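Local coordinates for protein probable glutathione S-transferase 5 (Caenorhabditis elegans, PDB 1ZL9) that conjugates reduced glutathione to a wide range of hydrophobic electrophiles and may help detoxify reactive oxygen species produced during bacterial infection, at residues V17-F22 with Y29-V34; P106-V111 with A163-D168; G136-F141 with P180-H185; S147-G152 with W157-I162. One frame throughout, in Å; residues are numbered along the deposited sequence.

Interaction 1 of 4, residues V17-F22 with Y29-V34; sequences VSRQIF and YEDNRV
Arg19 and Asp31 carry the ionic part of this contact. Arg19 NE donates to Asp31 OD1 over 2.8 Å at 166°, staying within the guanidinium plane and reaching the oxygen on its syn side. The other carboxylate oxygen is gripped side-on by Arg33, with NE 2.8 Å and NH2 2.9 Å from Asp31 OD2. Sharing one carboxylate lets the two arginines stack, their guanidinium centres 3.7 Å apart and planes at 20°; the carboxylate, at the edge of both, probably offsets the like charges. Beyond the pair, Arg19 NH1 is held by a salt bridge to Glu16 OE1, and Arg33 NH1 by the side chain of Asn10. The contact ties helix 16-25 to edge strand 30-34 in the beta-alpha-beta unit of the thioredoxin-like N-terminal domain, and the Arg19 side chain comes within about 4 Å of Tyr8, probably a glutathione-binding residue.

The aromatic part is an offset stack of Phe22 on Tyr29, centroids 4.4 Å apart. Tyr29 CB also sits over the Phe22 face as a CH-pi contact, 3.9 Å from the centroid. With chi1 at 73°, Tyr29 CG lies between its backbone N and carbonyl carbon, which lays the ring against Phe22. A water also bridges the segments, donating to Arg19 O and hydrogen-bonded to Tyr29 OH, 2.7 Å away.

Interaction 2 of 4, residues P106-V111 with A163-D168; sequences PYFYAV and AQHSAD
Phe108 reaches from helix 84-112 to His165 on helix 157-171, a narrow surface contact inside the all-helical C-terminal domain of the glutathione transferase fold. Along 163-168, His165 makes the whole touch: its NE2 lies 3.7 Å from Phe108 CZ, the leading atom of that ring. The rings meet obliquely, centroids 5.9 Å apart and planes at 58°. His165 reaches across because its CG is anti to the backbone N (chi1 -176°), which carries the imidazole out from the backbone; Phe108 CA and His165 CA are 11.9 Å apart. Tyr100 meets the imidazole and Phe127 meets Phe108, making the pair part of a larger aromatic group. Ser166 turns to the other side of the helix, where OG is hydrogen-bonded to Tyr135 OH. Asp168 ends the segment: its N donates to Gln164 O over 3.0 Å, and its OD2 forms a salt bridge with Arg12 NE.

Interaction 3 of 4, residues G136-F141 with P180-H185; sequences GFLVNF and PELKAH
Helix segments 136-141 and 180-185 cross at 67° with axes 9.8 Å apart, bringing Val139 and Glu181 closest along the backbone, 6.8 Å from CA to CA. Leu182 is the main apolar side chain from the second helix, and its two methyls divide the work. CD2 presses on Val139 CG2 at 3.6 Å, while CD1 meets Leu138 CD1 at 3.9 Å; Leu138 CB lies under the fork, at similar distance from both. The Leu138 and Leu182 side chains cross at about a right angle. This joins helix 119-145 to helix 180-191 in the helical C-terminal domain, and Ile162 of helix 157-171 packs on both leucines. Phe137, next to Leu138 in sequence but on another side of the helix, meets Phe50 of the second subunit edge-to-face, so the same helix also serves the dimer interface. Glu181 covers Val139 at the margin of the apolar patch. Its chain bends at chi2 (94°), laying the carboxylate alongside the valine, with OE1 3.9 Å from Val139 CG2 and OE2 4.0 Å from Val139 CG1.

Interaction 4 of 4, residues S147-G152 with W157-I162; sequences SGFLVG and WIDLAI
Asp159 reaches back from the first turn of helix 157-171 to the loop before it, where its OD1 accepts from Leu150 N over 2.9 Å at 158°; the position of OD1 is somewhat unsure. Asp159 CG lies anti to its carbonyl carbon (chi1 -71°), which swings the carboxylate back to the loop. Its OD2 lies at the edge of the Phe149 ring, 3.5 Å from CD2, with ring and carboxylate planes 60° apart. The Leu150 side chain runs antiparallel to that of Asp159 and lodges on the helix, its CD1 3.8 Å from Ile162 CG1 and 4.3 Å from Ile158 CG2. A water, 2.9 Å from Val151 N and 2.6 Å from Asp159 OD2, adds an indirect link. Further out, an ST turn shapes the loop: Ser147 OG accepts from Phe149 N and donates to Gly152 O. Asp159 OD2 also accepts from Thr156 N, one of the two bonds of a capping box, consistent with the Ser/Thr-x-x-Asp N-capping box known at the start of this helix in glutathione transferases.

Interaction 1 comes first along the chain and lies in the thioredoxin-like N-terminal domain; the other three belong to the helical C-terminal domain. Helix 157-171 unites that set: interaction 4 fixes its start, interaction 2 uses its next turns, and Ile162 packs against interaction 3. Interactions 3 and 4 are close neighbours, centres 10 Å apart, with 147-152 and 157-162 falling in sequence between the two segments of interaction 3. Interactions 2 and 3 alternate along the chain, centres 17 Å apart. Interaction 1 is far from interaction 3 (centres 26 Å apart) but meets interaction 4, where Val17 and Ile21 pack on Trp157, so helix 16-25 packs on helix 157-171 across the domain boundary.

Interaction 1 of 4, residues V17-F22 with Y29-V34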
loop_
_atom_site.group_PDB
_atom_site.type_symbol
_atom_site.label_atom_id
_atom_site.label_comp_id
_atom_site.label_asym_id
_atom_site.label_seq_id
_atom_site.Cartn_x
_atom_site.Cartn_y
_atom_site.Cartn_z
ATOM N N VAL A 17 -9.114 -11.049 -4.367
ATOM C CA VAL A 17 -8.216 -10.914 -5.514
ATOM C C VAL A 17 -7.168 -12.050 -5.621
ATOM O O VAL A 17 -6.845 -12.527 -6.737
ATOM C CB VAL A 17 -7.590 -9.524 -5.614
ATOM C CG1 VAL A 17 -6.621 -9.235 -4.509
ATOM C CG2 VAL A 17 -6.877 -9.341 -6.973
ATOM N N SER A 18 -6.670 -12.475 -4.463
ATOM C CA SER A 18 -5.746 -13.593 -4.381
ATOM C C SER A 18 -6.417 -14.857 -4.848
ATOM O O SER A 18 -5.836 -15.647 -5.571
ATOM C CB SER A 18 -5.170 -13.673 -2.960
ATOM O OG SER A 18 -4.327 -12.560 -2.766
ATOM N N ARG A 19 -7.669 -15.073 -4.453
ATOM C CA ARG A 19 -8.391 -16.245 -4.915
ATOM C C ARG A 19 -8.519 -16.225 -6.449
ATOM O O ARG A 19 -8.438 -17.256 -7.107
ATOM C CB ARG A 19 -9.798 -16.282 -4.309
ATOM C CG ARG A 19 -9.862 -16.262 -2.790
ATOM C CD ARG A 19 -11.229 -16.707 -2.317
ATOM N NE ARG A 19 -11.391 -16.669 -0.882
ATOM C CZ ARG A 19 -11.955 -15.695 -0.208
ATOM N NH1 ARG A 19 -12.476 -14.654 -0.824
ATOM N NH2 ARG A 19 -12.055 -15.791 1.107
ATOM N N GLN A 20 -8.710 -15.048 -7.004
ATOM C CA GLN A 20 -8.890 -14.905 -8.458
ATOM C C GLN A 20 -7.576 -15.075 -9.220
ATOM O O GLN A 20 -7.554 -15.601 -10.314
ATOM C CB GLN A 20 -9.580 -13.605 -8.801
ATOM C CG GLN A 20 -11.077 -13.629 -8.347
ATOM C CD GLN A 20 -11.923 -12.493 -8.891
ATOM O OE1 GLN A 20 -11.549 -11.851 -9.857
ATOM N NE2 GLN A 20 -13.112 -12.311 -8.317
ATOM N N ILE A 21 -6.479 -14.641 -8.613
ATOM C CA ILE A 21 -5.163 -14.908 -9.174
ATOM C C ILE A 21 -4.928 -16.396 -9.239
ATOM O O ILE A 21 -4.517 -16.938 -10.273
ATOM C CB ILE A 21 -4.055 -14.216 -8.341
ATOM C CG1 ILE A 21 -4.123 -12.713 -8.526
ATOM C CG2 ILE A 21 -2.695 -14.800 -8.615
ATOM C CD1 ILE A 21 -3.281 -11.889 -7.506
ATOM N N PHE A 22 -5.191 -17.083 -8.149
ATOM C CA PHE A 22 -5.085 -18.531 -8.175
ATOM C C PHE A 22 -6.009 -19.187 -9.209
ATOM O O PHE A 22 -5.581 -20.144 -9.906
ATOM C CB PHE A 22 -5.421 -19.166 -6.837
ATOM C CG PHE A 22 -4.383 -18.992 -5.763
ATOM C CD1 PHE A 22 -3.040 -19.334 -5.955
ATOM C CD2 PHE A 22 -4.777 -18.530 -4.522
ATOM C CE1 PHE A 22 -2.124 -19.197 -4.948
ATOM C CE2 PHE A 22 -3.858 -18.431 -3.474
ATOM C CZ PHE A 22 -2.539 -18.744 -3.670
ATOM N N TYR A 29 -4.942 -24.384 -4.144
ATOM C CA TYR A 29 -4.672 -23.742 -2.860
ATOM C C TYR A 29 -5.761 -24.171 -1.882
ATOM O O TYR A 29 -6.881 -24.588 -2.255
ATOM C CB TYR A 29 -4.545 -22.203 -3.020
ATOM C CG TYR A 29 -5.874 -21.508 -3.262
ATOM C CD1 TYR A 29 -6.540 -21.587 -4.494
ATOM C CD2 TYR A 29 -6.481 -20.805 -2.249
ATOM C CE1 TYR A 29 -7.781 -20.950 -4.664
ATOM C CE2 TYR A 29 -7.696 -20.172 -2.420
ATOM C CZ TYR A 29 -8.346 -20.265 -3.600
ATOM O OH TYR A 29 -9.553 -19.631 -3.718
ATOM N N GLU A 30 -5.469 -24.044 -0.620
ATOM C CA GLU A 30 -6.504 -24.204 0.387
ATOM C C GLU A 30 -7.155 -22.847 0.672
ATOM O O GLU A 30 -6.502 -21.906 1.127
ATOM C CB GLU A 30 -5.950 -24.761 1.692
ATOM C CG GLU A 30 -7.117 -24.950 2.668
ATOM C CD GLU A 30 -6.743 -25.611 3.962
ATOM O OE1 GLU A 30 -7.578 -25.502 4.951
ATOM O OE2 GLU A 30 -5.629 -26.215 3.969
ATOM N N ASP A 31 -8.449 -22.763 0.403
ATOM C CA ASP A 31 -9.271 -21.566 0.656
ATOM C C ASP A 31 -9.848 -21.682 2.051
ATOM O O ASP A 31 -10.888 -22.249 2.222
ATOM C CB ASP A 31 -10.387 -21.462 -0.355
ATOM C CG ASP A 31 -11.100 -20.094 -0.324
ATOM O OD1 ASP A 31 -10.525 -19.074 0.224
ATOM O OD2 ASP A 31 -12.231 -20.008 -0.888
ATOM N N ASN A 32 -9.100 -21.203 3.041
ATOM C CA ASN A 32 -9.450 -21.323 4.441
ATOM C C ASN A 32 -10.234 -20.143 4.908
ATOM O O ASN A 32 -9.686 -19.059 5.144
ATOM C CB ASN A 32 -8.171 -21.511 5.291
ATOM C CG ASN A 32 -8.462 -21.703 6.774
ATOM O OD1 ASN A 32 -9.398 -22.399 7.119
ATOM N ND2 ASN A 32 -7.618 -21.123 7.650
ATOM N N ARG A 33 -11.515 -20.364 5.103
ATOM C CA ARG A 33 -12.433 -19.309 5.436
ATOM C C ARG A 33 -12.791 -19.379 6.918
ATOM O O ARG A 33 -13.270 -20.399 7.441
ATOM C CB ARG A 33 -13.680 -19.389 4.596
ATOM C CG ARG A 33 -13.471 -19.173 3.122
ATOM C CD ARG A 33 -14.670 -19.419 2.242
ATOM N NE ARG A 33 -14.286 -19.161 0.855
ATOM C CZ ARG A 33 -14.721 -18.119 0.135
ATOM N NH1 ARG A 33 -15.632 -17.282 0.630
ATOM N NH2 ARG A 33 -14.238 -17.893 -1.068
ATOM N N VAL A 34 -12.588 -18.271 7.607
ATOM C CA VAL A 34 -12.744 -18.325 9.034
ATOM C C VAL A 34 -14.039 -17.722 9.453
ATOM O O VAL A 34 -14.537 -16.729 8.894
ATOM C CB VAL A 34 -11.600 -17.720 9.839
ATOM C CG1 VAL A 34 -10.367 -17.986 9.235
ATOM C CG2 VAL A 34 -11.829 -16.292 10.034
HETATM O O HOH W 1 -10.057 -19.335 -6.318
HETATM O O HOH W 2 -10.125 -17.664 2.401
#

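Interaction 2 of 4, residues P106-V111 with A163-D168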
loop_
_atom_site.group_PDB
_atom_site.type_symbol
_atom_site.label_atom_id
_atom_site.label_comp_id
_atom_site.label_asym_id
_atom_site.label_seq_id
_atom_site.Cartn_x
_atom_site.Cartn_y
_atom_site.Cartn_z
ATOM N N PRO A 106 -16.085 4.801 5.737
ATOM C CA PRO A 106 -17.240 5.111 6.620
ATOM C C PRO A 106 -18.589 4.610 6.033
ATOM O O PRO A 106 -19.408 4.076 6.772
ATOM C CB PRO A 106 -17.186 6.628 6.744
ATOM C CG PRO A 106 -15.723 6.920 6.626
ATOM C CD PRO A 106 -15.247 5.992 5.546
ATOM N N TYR A 107 -18.771 4.788 4.734
ATOM C CA TYR A 107 -19.928 4.284 3.996
ATOM C C TYR A 107 -19.942 2.776 3.916
ATOM O O TYR A 107 -20.929 2.170 4.260
ATOM C CB TYR A 107 -19.989 4.880 2.598
ATOM C CG TYR A 107 -21.102 4.364 1.789
ATOM C CD1 TYR A 107 -22.439 4.612 2.130
ATOM C CD2 TYR A 107 -20.849 3.602 0.672
ATOM C CE1 TYR A 107 -23.463 4.107 1.356
ATOM C CE2 TYR A 107 -21.851 3.094 -0.077
ATOM C CZ TYR A 107 -23.170 3.354 0.275
ATOM O OH TYR A 107 -24.155 2.887 -0.544
ATOM N N PHE A 108 -18.834 2.164 3.529
ATOM C CA PHE A 108 -18.796 0.704 3.386
ATOM C C PHE A 108 -19.098 0.022 4.732
ATOM O O PHE A 108 -19.900 -0.929 4.818
ATOM C CB PHE A 108 -17.422 0.292 2.906
ATOM C CG PHE A 108 -17.133 0.665 1.437
ATOM C CD1 PHE A 108 -15.836 0.597 0.956
ATOM C CD2 PHE A 108 -18.154 1.014 0.559
ATOM C CE1 PHE A 108 -15.553 0.914 -0.390
ATOM C CE2 PHE A 108 -17.860 1.350 -0.846
ATOM C CZ PHE A 108 -16.568 1.302 -1.274
ATOM N N TYR A 109 -18.472 0.551 5.776
ATOM C CA TYR A 109 -18.688 0.060 7.129
ATOM C C TYR A 109 -20.110 0.191 7.630
ATOM O O TYR A 109 -20.595 -0.678 8.385
ATOM C CB TYR A 109 -17.777 0.798 8.072
ATOM C CG TYR A 109 -16.530 0.063 8.301
ATOM C CD1 TYR A 109 -15.812 -0.471 7.263
ATOM C CD2 TYR A 109 -16.027 -0.067 9.593
ATOM C CE1 TYR A 109 -14.624 -1.161 7.483
ATOM C CE2 TYR A 109 -14.845 -0.752 9.829
ATOM C CZ TYR A 109 -14.168 -1.303 8.776
ATOM O OH TYR A 109 -13.006 -1.976 9.034
ATOM N N ALA A 110 -20.777 1.269 7.239
ATOM C CA ALA A 110 -22.159 1.456 7.653
ATOM C C ALA A 110 -23.076 0.454 6.957
ATOM O O ALA A 110 -23.972 -0.105 7.576
ATOM C CB ALA A 110 -22.631 2.883 7.411
ATOM N N VAL A 111 -22.871 0.247 5.672
ATOM C CA VAL A 111 -23.657 -0.722 4.915
ATOM C C VAL A 111 -23.443 -2.165 5.452
ATOM O O VAL A 111 -24.379 -2.985 5.553
ATOM C CB VAL A 111 -23.291 -0.631 3.406
ATOM C CG1 VAL A 111 -23.948 -1.758 2.662
ATOM C CG2 VAL A 111 -23.743 0.749 2.815
ATOM N N ALA A 163 -12.373 -4.842 -11.440
ATOM C CA ALA A 163 -13.564 -5.475 -11.990
ATOM C C ALA A 163 -14.463 -6.076 -10.946
ATOM O O ALA A 163 -15.675 -5.952 -11.030
ATOM C CB ALA A 163 -13.230 -6.555 -13.017
ATOM N N GLN A 164 -13.890 -6.657 -9.909
ATOM C CA GLN A 164 -14.718 -7.268 -8.867
ATOM C C GLN A 164 -15.436 -6.172 -8.016
ATOM O O GLN A 164 -16.605 -6.300 -7.654
ATOM C CB GLN A 164 -13.839 -8.130 -7.959
ATOM C CG GLN A 164 -14.674 -8.894 -6.899
ATOM C CD GLN A 164 -15.824 -9.710 -7.471
ATOM O OE1 GLN A 164 -17.028 -9.403 -7.250
ATOM N NE2 GLN A 164 -15.484 -10.716 -8.229
ATOM N N HIS A 165 -14.744 -5.083 -7.771
ATOM C CA HIS A 165 -15.352 -3.918 -7.045
ATOM C C HIS A 165 -16.509 -3.318 -7.875
ATOM O O HIS A 165 -17.625 -3.156 -7.403
ATOM C CB HIS A 165 -14.286 -2.856 -6.709
ATOM C CG HIS A 165 -14.825 -1.699 -5.902
ATOM N ND1 HIS A 165 -16.009 -1.090 -6.195
ATOM C CD2 HIS A 165 -14.384 -1.078 -4.793
ATOM C CE1 HIS A 165 -16.242 -0.105 -5.344
ATOM N NE2 HIS A 165 -15.283 -0.080 -4.485
ATOM N N SER A 166 -16.249 -3.080 -9.165
ATOM C CA SER A 166 -17.252 -2.593 -10.068
ATOM C C SER A 166 -18.475 -3.519 -10.173
ATOM O O SER A 166 -19.565 -3.023 -10.177
ATOM C CB SER A 166 -16.692 -2.330 -11.454
ATOM O OG SER A 166 -15.689 -1.340 -11.447
ATOM N N ALA A 167 -18.259 -4.825 -10.334
ATOM C CA ALA A 167 -19.314 -5.817 -10.458
ATOM C C ALA A 167 -20.161 -5.813 -9.177
ATOM O O ALA A 167 -21.411 -5.775 -9.254
ATOM C CB ALA A 167 -18.743 -7.212 -10.762
ATOM N N ASP A 168 -19.496 -5.738 -8.027
ATOM C CA ASP A 168 -20.246 -5.637 -6.764
ATOM C C ASP A 168 -21.115 -4.370 -6.668
ATOM O O ASP A 168 -22.292 -4.432 -6.308
ATOM C CB ASP A 168 -19.286 -5.735 -5.594
ATOM C CG ASP A 168 -18.756 -7.151 -5.396
ATOM O OD1 ASP A 168 -19.187 -8.052 -6.142
ATOM O OD2 ASP A 168 -17.923 -7.488 -4.543
#

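Interaction 3 of 4, residues G136-F141 with P180-H185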
loop_
_atom_site.group_PDB
_atom_site.type_symbol
_atom_site.label_atom_id
_atom_site.label_comp_id
_atom_site.label_asym_id
_atom_site.label_seq_id
_atom_site.Cartn_x
_atom_site.Cartn_y
_atom_site.Cartn_z
ATOM N N GLY A 136 -12.641 8.356 -12.156
ATOM C CA GLY A 136 -12.112 9.231 -13.208
ATOM C C GLY A 136 -10.655 8.893 -13.465
ATOM O O GLY A 136 -10.223 8.855 -14.616
ATOM N N PHE A 137 -9.914 8.551 -12.411
ATOM C CA PHE A 137 -8.555 8.121 -12.627
ATOM C C PHE A 137 -8.518 6.752 -13.374
ATOM O O PHE A 137 -7.644 6.530 -14.224
ATOM C CB PHE A 137 -7.810 7.990 -11.330
ATOM C CG PHE A 137 -7.656 9.261 -10.565
ATOM C CD1 PHE A 137 -7.744 9.249 -9.197
ATOM C CD2 PHE A 137 -7.326 10.452 -11.194
ATOM C CE1 PHE A 137 -7.558 10.478 -8.453
ATOM C CE2 PHE A 137 -7.137 11.644 -10.442
ATOM C CZ PHE A 137 -7.260 11.629 -9.090
ATOM N N LEU A 138 -9.444 5.849 -13.058
ATOM C CA LEU A 138 -9.491 4.553 -13.722
ATOM C C LEU A 138 -9.678 4.778 -15.251
ATOM O O LEU A 138 -9.028 4.144 -16.083
ATOM C CB LEU A 138 -10.589 3.678 -13.175
ATOM C CG LEU A 138 -10.306 3.170 -11.747
ATOM C CD1 LEU A 138 -11.609 2.398 -11.320
ATOM C CD2 LEU A 138 -9.171 2.234 -11.723
ATOM N N VAL A 139 -10.551 5.714 -15.596
ATOM C CA VAL A 139 -10.806 6.006 -17.017
ATOM C C VAL A 139 -9.538 6.508 -17.718
ATOM O O VAL A 139 -9.271 6.082 -18.857
ATOM C CB VAL A 139 -11.960 6.992 -17.180
ATOM C CG1 VAL A 139 -12.116 7.471 -18.675
ATOM C CG2 VAL A 139 -13.230 6.402 -16.723
ATOM N N ASN A 140 -8.765 7.363 -17.042
ATOM C CA ASN A 140 -7.489 7.862 -17.536
ATOM C C ASN A 140 -6.526 6.717 -17.830
ATOM O O ASN A 140 -5.901 6.654 -18.915
ATOM C CB ASN A 140 -6.780 8.780 -16.520
ATOM C CG ASN A 140 -7.470 10.143 -16.302
ATOM O OD1 ASN A 140 -8.358 10.545 -17.057
ATOM N ND2 ASN A 140 -7.085 10.831 -15.184
ATOM N N PHE A 141 -6.443 5.762 -16.899
ATOM C CA PHE A 141 -5.633 4.547 -17.116
ATOM C C PHE A 141 -6.119 3.705 -18.325
ATOM O O PHE A 141 -5.308 3.247 -19.120
ATOM C CB PHE A 141 -5.548 3.686 -15.859
ATOM C CG PHE A 141 -4.414 4.051 -14.970
ATOM C CD1 PHE A 141 -4.378 5.289 -14.327
ATOM C CD2 PHE A 141 -3.354 3.215 -14.842
ATOM C CE1 PHE A 141 -3.269 5.637 -13.511
ATOM C CE2 PHE A 141 -2.224 3.544 -14.029
ATOM C CZ PHE A 141 -2.192 4.787 -13.388
ATOM N N PRO A 180 -19.253 4.428 -18.057
ATOM C CA PRO A 180 -19.602 3.261 -18.880
ATOM C C PRO A 180 -18.362 2.415 -19.199
ATOM O O PRO A 180 -18.478 1.206 -19.352
ATOM C CB PRO A 180 -20.227 3.885 -20.154
ATOM C CG PRO A 180 -19.792 5.326 -20.151
ATOM C CD PRO A 180 -19.574 5.728 -18.705
ATOM N N GLU A 181 -17.199 3.053 -19.256
ATOM C CA GLU A 181 -15.959 2.398 -19.495
ATOM C C GLU A 181 -15.651 1.317 -18.440
ATOM O O GLU A 181 -15.070 0.289 -18.779
ATOM C CB GLU A 181 -14.821 3.434 -19.508
ATOM C CG GLU A 181 -15.003 4.556 -20.580
ATOM C CD GLU A 181 -15.703 5.815 -20.016
ATOM O OE1 GLU A 181 -16.376 5.754 -18.962
ATOM O OE2 GLU A 181 -15.577 6.890 -20.627
ATOM N N LEU A 182 -15.996 1.578 -17.181
ATOM C CA LEU A 182 -15.661 0.650 -16.079
ATOM C C LEU A 182 -16.678 -0.459 -15.957
ATOM O O LEU A 182 -16.342 -1.564 -15.508
ATOM C CB LEU A 182 -15.483 1.383 -14.742
ATOM C CG LEU A 182 -14.111 1.933 -14.484
ATOM C CD1 LEU A 182 -13.070 0.783 -14.523
ATOM C CD2 LEU A 182 -13.727 3.083 -15.452
ATOM N N LYS A 183 -17.907 -0.217 -16.433
ATOM C CA LYS A 183 -18.854 -1.290 -16.590
ATOM C C LYS A 183 -18.429 -2.211 -17.708
ATOM O O LYS A 183 -18.549 -3.400 -17.533
ATOM C CB LYS A 183 -20.276 -0.763 -16.817
ATOM C CG LYS A 183 -21.272 -1.828 -17.223
ATOM C CD LYS A 183 -22.642 -1.236 -17.453
ATOM C CE LYS A 183 -23.655 -2.294 -18.039
ATOM N NZ LYS A 183 -24.394 -2.875 -16.873
ATOM N N ALA A 184 -17.946 -1.674 -18.852
ATOM C CA ALA A 184 -17.398 -2.515 -19.897
ATOM C C ALA A 184 -16.169 -3.294 -19.385
ATOM O O ALA A 184 -16.017 -4.504 -19.677
ATOM C CB ALA A 184 -17.043 -1.730 -21.147
ATOM N N HIS A 185 -15.293 -2.623 -18.645
ATOM C CA HIS A 185 -14.099 -3.314 -18.094
ATOM C C HIS A 185 -14.481 -4.463 -17.207
ATOM O O HIS A 185 -13.931 -5.576 -17.383
ATOM C CB HIS A 185 -13.196 -2.334 -17.395
ATOM C CG HIS A 185 -12.145 -2.946 -16.524
ATOM N ND1 HIS A 185 -10.843 -3.126 -16.933
ATOM C CD2 HIS A 185 -12.196 -3.336 -15.231
ATOM C CE1 HIS A 185 -10.148 -3.666 -15.936
ATOM N NE2 HIS A 185 -10.949 -3.798 -14.892
#

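Interaction 4 of 4, residues S147-G152 with W157-I162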
loop_
_atom_site.group_PDB
_atom_site.type_symbol
_atom_site.label_atom_id
_atom_site.label_comp_id
_atom_site.label_asym_id
_atom_site.label_seq_id
_atom_site.Cartn_x
_atom_site.Cartn_y
_atom_site.Cartn_z
ATOM N N SER A 147 -6.214 -0.687 -24.510
ATOM C CA SER A 147 -6.388 -2.139 -24.773
ATOM C C SER A 147 -7.639 -2.733 -24.144
ATOM O O SER A 147 -8.026 -3.859 -24.428
ATOM C CB SER A 147 -5.191 -2.882 -24.187
ATOM O OG SER A 147 -5.167 -2.799 -22.730
ATOM N N GLY A 148 -8.271 -1.984 -23.264
ATOM C CA GLY A 148 -9.364 -2.520 -22.466
ATOM C C GLY A 148 -8.903 -3.012 -21.067
ATOM O O GLY A 148 -9.744 -3.317 -20.210
ATOM N N PHE A 149 -7.595 -3.063 -20.836
ATOM C CA PHE A 149 -7.068 -3.404 -19.532
ATOM C C PHE A 149 -6.528 -2.124 -18.943
ATOM O O PHE A 149 -6.205 -1.161 -19.653
ATOM C CB PHE A 149 -5.932 -4.444 -19.626
ATOM C CG PHE A 149 -6.355 -5.744 -20.238
ATOM C CD1 PHE A 149 -6.137 -5.993 -21.596
ATOM C CD2 PHE A 149 -6.929 -6.761 -19.464
ATOM C CE1 PHE A 149 -6.505 -7.213 -22.171
ATOM C CE2 PHE A 149 -7.319 -8.028 -20.066
ATOM C CZ PHE A 149 -7.118 -8.225 -21.412
ATOM N N LEU A 150 -6.348 -2.129 -17.648
ATOM C CA LEU A 150 -5.964 -0.903 -16.928
ATOM C C LEU A 150 -4.507 -0.537 -17.120
ATOM O O LEU A 150 -4.203 0.623 -17.305
ATOM C CB LEU A 150 -6.239 -1.041 -15.469
ATOM C CG LEU A 150 -7.710 -0.926 -15.095
ATOM C CD1 LEU A 150 -7.894 -1.453 -13.684
ATOM C CD2 LEU A 150 -8.199 0.519 -15.119
ATOM N N VAL A 151 -3.628 -1.548 -17.125
ATOM C CA VAL A 151 -2.216 -1.361 -17.399
ATOM C C VAL A 151 -1.721 -2.259 -18.514
ATOM O O VAL A 151 -1.706 -3.506 -18.420
ATOM C CB VAL A 151 -1.371 -1.616 -16.150
ATOM C CG1 VAL A 151 0.088 -1.464 -16.460
ATOM C CG2 VAL A 151 -1.789 -0.632 -15.102
ATOM N N GLY A 152 -1.226 -1.614 -19.551
ATOM C CA GLY A 152 -0.690 -2.305 -20.731
ATOM C C GLY A 152 -1.705 -3.067 -21.560
ATOM O O GLY A 152 -2.895 -2.723 -21.630
ATOM N N TRP A 157 -3.386 -8.108 -12.038
ATOM C CA TRP A 157 -4.244 -8.314 -10.851
ATOM C C TRP A 157 -5.090 -7.089 -10.485
ATOM O O TRP A 157 -6.150 -7.231 -9.872
ATOM C CB TRP A 157 -3.403 -8.807 -9.681
ATOM C CG TRP A 157 -2.478 -7.855 -9.025
ATOM C CD1 TRP A 157 -1.180 -7.682 -9.265
ATOM C CD2 TRP A 157 -2.795 -6.997 -7.903
ATOM N NE1 TRP A 157 -0.653 -6.725 -8.418
ATOM C CE2 TRP A 157 -1.630 -6.294 -7.564
ATOM C CE3 TRP A 157 -3.956 -6.753 -7.174
ATOM C CZ2 TRP A 157 -1.552 -5.436 -6.457
ATOM C CZ3 TRP A 157 -3.907 -5.869 -6.144
ATOM C CH2 TRP A 157 -2.698 -5.233 -5.760
ATOM N N ILE A 158 -4.664 -5.886 -10.870
ATOM C CA ILE A 158 -5.471 -4.723 -10.548
ATOM C C ILE A 158 -6.730 -4.740 -11.399
ATOM O O ILE A 158 -7.757 -4.273 -10.941
ATOM C CB ILE A 158 -4.646 -3.386 -10.600
ATOM C CG1 ILE A 158 -5.440 -2.228 -9.950
ATOM C CG2 ILE A 158 -4.236 -3.000 -12.052
ATOM C CD1 ILE A 158 -5.750 -2.360 -8.478
ATOM N N ASP A 159 -6.677 -5.320 -12.609
ATOM C CA ASP A 159 -7.905 -5.554 -13.391
ATOM C C ASP A 159 -8.895 -6.437 -12.597
ATOM O O ASP A 159 -10.091 -6.199 -12.585
ATOM C CB ASP A 159 -7.603 -6.258 -14.673
ATOM C CG ASP A 159 -6.877 -5.398 -15.679
ATOM O OD1 ASP A 159 -7.341 -4.257 -16.021
ATOM O OD2 ASP A 159 -5.869 -5.870 -16.235
ATOM N N LEU A 160 -8.371 -7.508 -11.997
ATOM C CA LEU A 160 -9.213 -8.417 -11.240
ATOM C C LEU A 160 -9.866 -7.697 -10.074
ATOM O O LEU A 160 -11.075 -7.885 -9.836
ATOM C CB LEU A 160 -8.420 -9.647 -10.708
ATOM C CG LEU A 160 -7.905 -10.549 -11.826
ATOM C CD1 LEU A 160 -6.910 -11.559 -11.310
ATOM C CD2 LEU A 160 -8.932 -11.339 -12.557
ATOM N N ALA A 161 -9.073 -6.940 -9.338
ATOM C CA ALA A 161 -9.578 -6.243 -8.149
ATOM C C ALA A 161 -10.610 -5.175 -8.537
ATOM O O ALA A 161 -11.709 -5.093 -7.934
ATOM C CB ALA A 161 -8.443 -5.649 -7.265
ATOM N N ILE A 162 -10.309 -4.402 -9.565
ATOM C CA ILE A 162 -11.204 -3.318 -9.917
ATOM C C ILE A 162 -12.489 -3.870 -10.541
ATOM O O ILE A 162 -13.574 -3.402 -10.267
ATOM C CB ILE A 162 -10.474 -2.326 -10.884
ATOM C CG1 ILE A 162 -9.321 -1.558 -10.157
ATOM C CG2 ILE A 162 -11.427 -1.389 -11.508
ATOM C CD1 ILE A 162 -9.733 -0.801 -8.912
HETATM O O HOH W 3 -3.714 -4.417 -16.660
#